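Side-chain contacts in type IV pilus biogenesis protein PilB (Streptococcus sanguinis, PDB 7B7P), which acts as a bimodular minor pilin of type IV pili with a direct role in adhesion, probably through its von Willebrand factor A-like module and metal site: residues Ile201-Leu206 and Ile212-Val217; Leu281-Ile286 and Gln381-Arg386; Asn366-Ser371 and Gln406-Asp411. All blocks are in the same frame, centred on the assembly; numbering follows the deposited sequence.

Interaction 1: Ile201-Leu206 and Ile212-Val217; sequences IMIKDL and ISVNLV
Leu206 and Ile212 make the tight end of this contact, where the helix and the strand that follows it come closest. Ile212 CD1 reaches across the leucine side chain at about a right angle, lying 3.8 Å from Leu206 CD2 and 3.9 Å from Leu206 CB. It is carried there by an extended chain: CG1 stands anti to the backbone N (chi1 171°), which directs the ethyl arm at the helix. The other branch turns to the backbone, with Ile212 CG2 resting 3.5 Å from the carbonyl oxygen Leu206 O. One isoleucine thus covers both the side chain and part of the main chain of the same residue.

Segment 201-206 runs at 157° to segment 212-217, as expected where a short turn joins a helix to its next strand. Helix 191-209 is the helical arm of a beta-alpha-beta crossover, between the parallel neighbours 162-169 and 212-219, a recurring unit of the alpha/beta fold of von Willebrand factor A domains.

Further from the turn the fit is looser. Val214 presents both methyls to the helix: CG2 lies 4.0 Å from Ile203 CD1, and CG1 is 4.2 Å from Leu206 CD1. Although the CB of Ile203 does not point straight at the strand, the end of its chain does the touching. No hydrogen bond crosses between the segments, and the four touching residues are all buried. Leu233 packs against each of them, while Ile240 of helix 238-245 meets Ile203 and Val214. The side of the helix turned from the strand is quite different: Ile201 and Lys204 are exposed and Asp205 partly so, though helix 402-424 borders this side through Gln406 and Lys413, and helix 238-245 through Ile241.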
loop_
_atom_site.group_PDB
_atom_site.type_symbol
_atom_site.label_atom_id
_atom_site.label_comp_id
_atom_site.label_asym_id
_atom_site.label_seq_id
_atom_site.Cartn_x
_atom_site.Cartn_y
_atom_site.Cartn_z
ATOM N N ILE A 201 1.726 -15.020 10.487
ATOM C CA ILE A 201 0.679 -15.138 9.467
ATOM C C ILE A 201 0.885 -14.107 8.361
ATOM O O ILE A 201 0.766 -14.417 7.167
ATOM C CB ILE A 201 -0.712 -15.003 10.114
ATOM C CG1 ILE A 201 -0.974 -16.164 11.080
ATOM C CG2 ILE A 201 -1.812 -14.922 9.057
ATOM C CD1 ILE A 201 -2.404 -16.241 11.554
ATOM N N MET A 202 1.200 -12.861 8.741
ATOM C CA MET A 202 1.332 -11.790 7.752
ATOM C C MET A 202 2.489 -12.061 6.792
ATOM O O MET A 202 2.407 -11.730 5.601
ATOM C CB MET A 202 1.509 -10.442 8.473
ATOM C CG MET A 202 2.079 -9.316 7.646
ATOM S SD MET A 202 1.051 -8.875 6.230
ATOM C CE MET A 202 1.095 -7.077 6.310
ATOM N N ILE A 203 3.563 -12.682 7.291
ATOM C CA ILE A 203 4.707 -13.021 6.442
ATOM C C ILE A 203 4.311 -14.061 5.390
ATOM O O ILE A 203 4.592 -13.903 4.195
ATOM C CB ILE A 203 5.882 -13.519 7.304
ATOM C CG1 ILE A 203 6.551 -12.362 8.050
ATOM C CG2 ILE A 203 6.894 -14.274 6.433
ATOM C CD1 ILE A 203 7.017 -11.231 7.167
ATOM N N LYS A 204 3.666 -15.152 5.821
ATOM C CA LYS A 204 3.228 -16.162 4.863
ATOM C C LYS A 204 2.275 -15.563 3.836
ATOM O O LYS A 204 2.320 -15.918 2.652
ATOM C CB LYS A 204 2.575 -17.332 5.590
ATOM C CG LYS A 204 3.523 -18.088 6.514
ATOM C CD LYS A 204 2.759 -18.797 7.637
ATOM C CE LYS A 204 3.424 -20.116 8.014
ATOM N NZ LYS A 204 3.301 -20.402 9.471
ATOM N N ASP A 205 1.432 -14.617 4.262
ATOM C CA ASP A 205 0.547 -13.953 3.313
ATOM C C ASP A 205 1.327 -13.075 2.334
ATOM O O ASP A 205 1.016 -13.053 1.137
ATOM C CB ASP A 205 -0.508 -13.139 4.065
ATOM C CG ASP A 205 -1.758 -12.907 3.240
ATOM O OD1 ASP A 205 -1.956 -13.662 2.255
ATOM O OD2 ASP A 205 -2.540 -11.980 3.566
ATOM N N LEU A 206 2.340 -12.341 2.819
ATOM C CA LEU A 206 3.172 -11.541 1.916
ATOM C C LEU A 206 3.930 -12.425 0.931
ATOM O O LEU A 206 4.105 -12.048 -0.235
ATOM C CB LEU A 206 4.163 -10.687 2.706
ATOM C CG LEU A 206 3.657 -9.430 3.418
ATOM C CD1 LEU A 206 4.826 -8.756 4.097
ATOM C CD2 LEU A 206 2.955 -8.478 2.473
ATOM N N ILE A 212 9.536 -10.195 -2.837
ATOM C CA ILE A 212 9.157 -9.349 -1.722
ATOM C C ILE A 212 10.047 -9.714 -0.543
ATOM O O ILE A 212 10.050 -10.865 -0.093
ATOM C CB ILE A 212 7.662 -9.507 -1.383
ATOM C CG1 ILE A 212 7.288 -8.803 -0.080
ATOM C CG2 ILE A 212 7.244 -10.975 -1.391
ATOM C CD1 ILE A 212 5.801 -8.437 -0.045
ATOM N N SER A 213 10.837 -8.752 -0.077
ATOM C CA SER A 213 11.725 -8.984 1.049
ATOM C C SER A 213 11.342 -8.107 2.234
ATOM O O SER A 213 10.701 -7.064 2.093
ATOM C CB SER A 213 13.196 -8.764 0.661
ATOM O OG SER A 213 13.312 -7.732 -0.283
ATOM N N VAL A 214 11.722 -8.571 3.416
ATOM C CA VAL A 214 11.299 -7.976 4.670
ATOM C C VAL A 214 12.491 -7.944 5.620
ATOM O O VAL A 214 13.419 -8.750 5.508
ATOM C CB VAL A 214 10.115 -8.765 5.287
ATOM C CG1 VAL A 214 9.030 -9.048 4.246
ATOM C CG2 VAL A 214 10.598 -10.079 5.864
ATOM N N ASN A 215 12.475 -6.987 6.549
ATOM C CA ASN A 215 13.358 -7.023 7.710
ATOM C C ASN A 215 12.530 -6.629 8.921
ATOM O O ASN A 215 11.355 -6.269 8.802
ATOM C CB ASN A 215 14.600 -6.129 7.536
ATOM C CG ASN A 215 14.288 -4.640 7.661
ATOM O OD1 ASN A 215 13.137 -4.220 7.484
ATOM N ND2 ASN A 215 15.317 -3.830 7.984
ATOM N N LEU A 216 13.142 -6.675 10.094
ATOM C CA LEU A 216 12.422 -6.490 11.341
ATOM C C LEU A 216 13.174 -5.500 12.218
ATOM O O LEU A 216 14.348 -5.721 12.533
ATOM C CB LEU A 216 12.242 -7.832 12.062
ATOM C CG LEU A 216 11.322 -7.758 13.284
ATOM C CD1 LEU A 216 9.947 -7.187 12.896
ATOM C CD2 LEU A 216 11.186 -9.125 13.975
ATOM N N VAL A 217 12.497 -4.421 12.613
ATOM C CA VAL A 217 13.025 -3.428 13.542
ATOM C C VAL A 217 12.161 -3.453 14.795
ATOM O O VAL A 217 10.926 -3.421 14.710
ATOM C CB VAL A 217 13.043 -2.010 12.930
ATOM C CG1 VAL A 217 13.395 -0.939 13.998
ATOM C CG2 VAL A 217 13.989 -1.930 11.742
#

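Interaction 2: Leu281-Ile286 and Gln381-Arg386; sequences LLTDGI and QSLTDR
Leu383 is the residue of 381-386 that meets the strand, touching Leu281 and Thr283; around it, an internal Gln381-Asp385 bond braces the exposed side of the short helix, while Thr384 and Arg386 pack on neighbouring strands and a neighbouring helix. Gln381, at the exposed start of the segment, looks along its own helix rather than at segment 281-286. Gln381 NE2 donates to Asp385 OD1, one turn later, at 2.8 Å. The acceptor lies almost in the amide plane of the glutamine, whereas the donor approaches OD1 on its syn side but 31° out of the carboxylate plane.

At Leu383, CG is anti to the backbone N (chi1 176°) and CD2 continues outward, so that this one methyl serves both partners. Leu383 CD2 is 4.4 Å from Thr283 CG2 and 4.5 Å from Leu281 CD2, a light apolar touch between buried groups. The hydroxyl of Thr283 has a different task, its OG1 being hydrogen-bonded to Asp169 OD2.

That pairing leads into the metal-ion-dependent adhesion site (MIDAS) of the von Willebrand factor A fold, at the C-terminal ends of the parallel strands. Asp169, Ser171 and Ser173 fit its Asp-x-Ser-x-Ser signature. Ser173 and Asp284 have been seen to bind magnesium in a structure of this protein. Here a magnesium ion lies about 6 Å from the nearest side-chain atom of Thr283. Asp284 OD2 is hydrogen-bonded to Ser173 OG and forms a salt bridge with Arg191 NH1.

Thr384 follows on a flank of the helix, its OG1 bonded to Gly380 O and its side chain packed on Val367 of strand 364-370 and on Thr394 and Tyr396 of strand 393-399, so that the helix lies over both strands. Arg386, last in the segment, turns to helix 341-358, where NH1 forms a salt bridge with Glu345 OE2.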
loop_
_atom_site.group_PDB
_atom_site.type_symbol
_atom_site.label_atom_id
_atom_site.label_comp_id
_atom_site.label_asym_id
_atom_site.label_seq_id
_atom_site.Cartn_x
_atom_site.Cartn_y
_atom_site.Cartn_z
ATOM N N LEU A 281 4.419 0.045 10.863
ATOM C CA LEU A 281 4.808 0.449 12.198
ATOM C C LEU A 281 3.680 0.091 13.147
ATOM O O LEU A 281 2.542 0.496 12.926
ATOM C CB LEU A 281 5.097 1.949 12.240
ATOM C CG LEU A 281 5.775 2.401 13.530
ATOM C CD1 LEU A 281 6.671 3.585 13.241
ATOM C CD2 LEU A 281 4.733 2.772 14.547
ATOM N N LEU A 282 4.001 -0.641 14.204
ATOM C CA LEU A 282 3.024 -1.066 15.193
ATOM C C LEU A 282 3.393 -0.459 16.536
ATOM O O LEU A 282 4.524 -0.612 16.983
ATOM C CB LEU A 282 2.973 -2.597 15.297
ATOM C CG LEU A 282 1.835 -3.048 16.206
ATOM C CD1 LEU A 282 1.109 -4.286 15.630
ATOM C CD2 LEU A 282 2.347 -3.314 17.608
ATOM N N THR A 283 2.442 0.204 17.185
ATOM C CA THR A 283 2.694 0.765 18.500
ATOM C C THR A 283 1.464 0.581 19.376
ATOM O O THR A 283 0.333 0.525 18.882
ATOM C CB THR A 283 3.114 2.263 18.420
ATOM O OG1 THR A 283 3.413 2.757 19.730
ATOM C CG2 THR A 283 2.044 3.118 17.797
ATOM N N ASP A 284 1.706 0.470 20.687
ATOM C CA ASP A 284 0.664 0.200 21.670
ATOM C C ASP A 284 0.593 1.270 22.754
ATOM O O ASP A 284 -0.013 1.037 23.804
ATOM C CB ASP A 284 0.881 -1.176 22.311
ATOM C CG ASP A 284 1.893 -1.139 23.476
ATOM O OD1 ASP A 284 2.856 -0.346 23.404
ATOM O OD2 ASP A 284 1.729 -1.904 24.461
ATOM N N GLY A 285 1.201 2.433 22.540
ATOM C CA GLY A 285 1.264 3.395 23.624
ATOM C C GLY A 285 1.471 4.810 23.130
ATOM O O GLY A 285 1.814 5.060 21.972
ATOM N N ILE A 286 1.250 5.740 24.041
ATOM C CA ILE A 286 1.482 7.145 23.727
ATOM C C ILE A 286 2.976 7.376 23.512
ATOM O O ILE A 286 3.797 6.952 24.354
ATOM C CB ILE A 286 0.964 8.026 24.844
ATOM C CG1 ILE A 286 -0.497 7.713 25.184
ATOM C CG2 ILE A 286 1.189 9.496 24.477
ATOM C CD1 ILE A 286 -0.864 8.292 26.567
ATOM N N GLN A 381 -3.379 8.244 15.242
ATOM C CA GLN A 381 -3.645 9.057 14.052
ATOM C C GLN A 381 -2.736 10.280 14.018
ATOM O O GLN A 381 -2.236 10.670 12.958
ATOM C CB GLN A 381 -5.128 9.478 14.019
ATOM C CG GLN A 381 -5.563 10.284 12.760
ATOM C CD GLN A 381 -5.571 9.425 11.489
ATOM O OE1 GLN A 381 -6.244 8.406 11.438
ATOM N NE2 GLN A 381 -4.789 9.819 10.479
ATOM N N SER A 382 -2.507 10.884 15.176
ATOM C CA SER A 382 -1.659 12.061 15.265
ATOM C C SER A 382 -0.224 11.740 14.829
ATOM O O SER A 382 0.397 12.493 14.060
ATOM C CB SER A 382 -1.722 12.577 16.700
ATOM O OG SER A 382 -1.293 13.912 16.799
ATOM N N LEU A 383 0.307 10.609 15.304
ATOM C CA LEU A 383 1.634 10.154 14.901
ATOM C C LEU A 383 1.719 9.939 13.389
ATOM O O LEU A 383 2.663 10.398 12.730
ATOM C CB LEU A 383 1.973 8.869 15.648
ATOM C CG LEU A 383 3.295 8.222 15.265
ATOM C CD1 LEU A 383 4.373 9.193 15.723
ATOM C CD2 LEU A 383 3.455 6.807 15.931
ATOM N N THR A 384 0.734 9.230 12.833
ATOM C CA THR A 384 0.668 8.961 11.401
ATOM C C THR A 384 0.666 10.258 10.594
ATOM O O THR A 384 1.424 10.404 9.623
ATOM C CB THR A 384 -0.589 8.134 11.108
ATOM O OG1 THR A 384 -0.576 6.947 11.918
ATOM C CG2 THR A 384 -0.685 7.766 9.634
ATOM N N ASP A 385 -0.174 11.214 10.998
ATOM C CA ASP A 385 -0.269 12.481 10.282
ATOM C C ASP A 385 1.063 13.221 10.287
ATOM O O ASP A 385 1.450 13.814 9.275
ATOM C CB ASP A 385 -1.356 13.356 10.906
ATOM C CG ASP A 385 -2.757 12.788 10.729
ATOM O OD1 ASP A 385 -2.946 11.827 9.937
ATOM O OD2 ASP A 385 -3.687 13.334 11.376
ATOM N N ARG A 386 1.773 13.216 11.424
ATOM C CA ARG A 386 3.094 13.836 11.461
ATOM C C ARG A 386 4.071 13.105 10.543
ATOM O O ARG A 386 4.823 13.740 9.797
ATOM C CB ARG A 386 3.636 13.885 12.892
ATOM C CG ARG A 386 4.634 14.999 13.107
ATOM C CD ARG A 386 3.947 16.352 13.031
ATOM N NE ARG A 386 3.011 16.464 14.143
ATOM C CZ ARG A 386 3.315 17.052 15.293
ATOM N NH1 ARG A 386 4.520 17.608 15.451
ATOM N NH2 ARG A 386 2.421 17.084 16.274
#

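Interaction 3: Asn366-Ser371 and Gln406-Asp411; sequences NVIGFS and QKTFSD
Ile368 carries the whole strand side of this contact, meeting Thr408 and Phe409 on successive positions of the helix. Ahead of it, Asn366 points its CB toward the helix without reaching segment 406-411, and packs on Ile412 one residue beyond it.

At Ile368, CG1 sits beside the backbone N (chi1 -57°), and the ethyl arm extends into the helix. It meets Thr408 tip to tip, with Ile368 CG1 3.8 Å from Thr408 CG2. The threonine offers its methyl alone: OG1 is turned back along the helix to Ala404 O. The terminal Ile368 CD1 then passes on to Phe409, 3.7 Å from CE1, the two side chains crossing at about a right angle and the methyl approaching the ring obliquely. Phe409 starts out pointing away from the strand, and only its ring returns.

Phe370 also packs on Leu405. Strand 364-370 is an inner parallel strand of the von Willebrand factor A-like alpha/beta sheet, one face covered by helix 402-424, the last of the chain. It lies between strands 276-283 and 393-399; Leu282 and Val280 of the first pack on Ile368, Val397 of the second supports Thr408, and Met202 of helix 191-209 abuts Phe409.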
loop_
_atom_site.group_PDB
_atom_site.type_symbol
_atom_site.label_atom_id
_atom_site.label_comp_id
_atom_site.label_asym_id
_atom_site.label_seq_id
_atom_site.Cartn_x
_atom_site.Cartn_y
_atom_site.Cartn_z
ATOM N N ASN A 366 2.284 2.459 6.920
ATOM C CA ASN A 366 1.124 1.977 7.659
ATOM C C ASN A 366 1.444 2.016 9.148
ATOM O O ASN A 366 2.481 1.499 9.579
ATOM C CB ASN A 366 0.751 0.547 7.243
ATOM C CG ASN A 366 0.066 0.482 5.876
ATOM O OD1 ASN A 366 -1.158 0.548 5.782
ATOM N ND2 ASN A 366 0.853 0.332 4.824
ATOM N N VAL A 367 0.572 2.650 9.921
ATOM C CA VAL A 367 0.679 2.677 11.372
ATOM C C VAL A 367 -0.502 1.930 11.974
ATOM O O VAL A 367 -1.661 2.188 11.620
ATOM C CB VAL A 367 0.745 4.118 11.895
ATOM C CG1 VAL A 367 0.964 4.129 13.411
ATOM C CG2 VAL A 367 1.849 4.855 11.175
ATOM N N ILE A 368 -0.207 1.029 12.898
ATOM C CA ILE A 368 -1.204 0.218 13.571
ATOM C C ILE A 368 -1.158 0.561 15.047
ATOM O O ILE A 368 -0.170 0.249 15.731
ATOM C CB ILE A 368 -0.967 -1.279 13.352
ATOM C CG1 ILE A 368 -0.941 -1.609 11.861
ATOM C CG2 ILE A 368 -2.034 -2.102 14.060
ATOM C CD1 ILE A 368 -0.380 -3.001 11.593
ATOM N N GLY A 369 -2.223 1.202 15.540
ATOM C CA GLY A 369 -2.505 1.262 16.967
ATOM C C GLY A 369 -3.073 -0.054 17.490
ATOM O O GLY A 369 -4.189 -0.451 17.143
ATOM N N PHE A 370 -2.315 -0.748 18.327
ATOM C CA PHE A 370 -2.666 -2.080 18.793
ATOM C C PHE A 370 -2.820 -2.047 20.321
ATOM O O PHE A 370 -1.873 -2.287 21.072
ATOM C CB PHE A 370 -1.612 -3.079 18.322
ATOM C CG PHE A 370 -1.886 -4.506 18.745
ATOM C CD1 PHE A 370 -3.066 -5.137 18.381
ATOM C CD2 PHE A 370 -0.957 -5.206 19.493
ATOM C CE1 PHE A 370 -3.329 -6.447 18.762
ATOM C CE2 PHE A 370 -1.206 -6.525 19.884
ATOM C CZ PHE A 370 -2.403 -7.149 19.512
ATOM N N SER A 371 -4.031 -1.740 20.779
ATOM C CA SER A 371 -4.337 -1.749 22.202
ATOM C C SER A 371 -5.845 -1.803 22.377
ATOM O O SER A 371 -6.582 -1.202 21.597
ATOM C CB SER A 371 -3.784 -0.512 22.913
ATOM O OG SER A 371 -4.040 -0.576 24.311
ATOM N N GLN A 406 -5.242 -9.240 12.803
ATOM C CA GLN A 406 -5.107 -10.113 11.638
ATOM C C GLN A 406 -5.805 -9.528 10.405
ATOM O O GLN A 406 -5.298 -9.636 9.281
ATOM C CB GLN A 406 -5.643 -11.498 11.971
ATOM C CG GLN A 406 -5.423 -12.528 10.890
ATOM C CD GLN A 406 -6.070 -13.853 11.241
ATOM O OE1 GLN A 406 -5.681 -14.514 12.210
ATOM N NE2 GLN A 406 -7.080 -14.240 10.467
ATOM N N LYS A 407 -6.946 -8.867 10.596
ATOM C CA LYS A 407 -7.586 -8.210 9.463
ATOM C C LYS A 407 -6.738 -7.050 8.933
ATOM O O LYS A 407 -6.588 -6.894 7.712
ATOM C CB LYS A 407 -8.988 -7.730 9.842
ATOM C CG LYS A 407 -9.731 -7.100 8.659
ATOM C CD LYS A 407 -10.855 -6.178 9.108
ATOM C CE LYS A 407 -11.881 -5.950 7.988
ATOM N NZ LYS A 407 -13.188 -5.376 8.474
ATOM N N THR A 408 -6.190 -6.216 9.832
ATOM C CA THR A 408 -5.328 -5.112 9.404
ATOM C C THR A 408 -4.115 -5.622 8.634
ATOM O O THR A 408 -3.746 -5.062 7.590
ATOM C CB THR A 408 -4.870 -4.288 10.612
ATOM O OG1 THR A 408 -6.009 -3.765 11.304
ATOM C CG2 THR A 408 -3.981 -3.135 10.156
ATOM N N PHE A 409 -3.483 -6.691 9.126
ATOM C CA PHE A 409 -2.369 -7.279 8.389
ATOM C C PHE A 409 -2.811 -7.741 6.998
ATOM O O PHE A 409 -2.172 -7.412 5.990
ATOM C CB PHE A 409 -1.752 -8.414 9.205
ATOM C CG PHE A 409 -0.732 -7.944 10.217
ATOM C CD1 PHE A 409 0.006 -6.778 9.988
ATOM C CD2 PHE A 409 -0.491 -8.661 11.381
ATOM C CE1 PHE A 409 0.956 -6.341 10.912
ATOM C CE2 PHE A 409 0.447 -8.238 12.295
ATOM C CZ PHE A 409 1.177 -7.067 12.063
ATOM N N SER A 410 -3.944 -8.453 6.919
ATOM C CA SER A 410 -4.420 -8.951 5.626
ATOM C C SER A 410 -4.720 -7.802 4.672
ATOM O O SER A 410 -4.355 -7.839 3.491
ATOM C CB SER A 410 -5.663 -9.822 5.826
ATOM O OG SER A 410 -6.556 -9.703 4.719
ATOM N N ASP A 411 -5.386 -6.763 5.168
ATOM C CA ASP A 411 -5.665 -5.596 4.343
ATOM C C ASP A 411 -4.378 -4.952 3.829
ATOM O O ASP A 411 -4.331 -4.479 2.688
ATOM C CB ASP A 411 -6.499 -4.582 5.136
ATOM C CG ASP A 411 -7.931 -5.074 5.407
ATOM O OD1 ASP A 411 -8.463 -5.870 4.593
ATOM O OD2 ASP A 411 -8.532 -4.665 6.428
#

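How the interactions relate
All three contacts join a helix to one central sheet of the von Willebrand factor A-like module. Interaction 1 closes along the chain before the others open, whereas interactions 2 and 3 interleave their segments. Strands 276-283 and 364-370 are hydrogen-bonded neighbours, which brings the centres of interactions 2 and 3 to about 12 Å apart. Their helices lie on opposite faces of the sheet. Interactions 1 and 3, with centres 14 Å apart, share a face, where helices 191-209 and 402-424 pack side by side. Interactions 1 and 2 are 21 Å apart between centres and do not touch. Helices on both faces thus hold the sheet whose strand ends carry the metal site, consistent with the module's adhesive role.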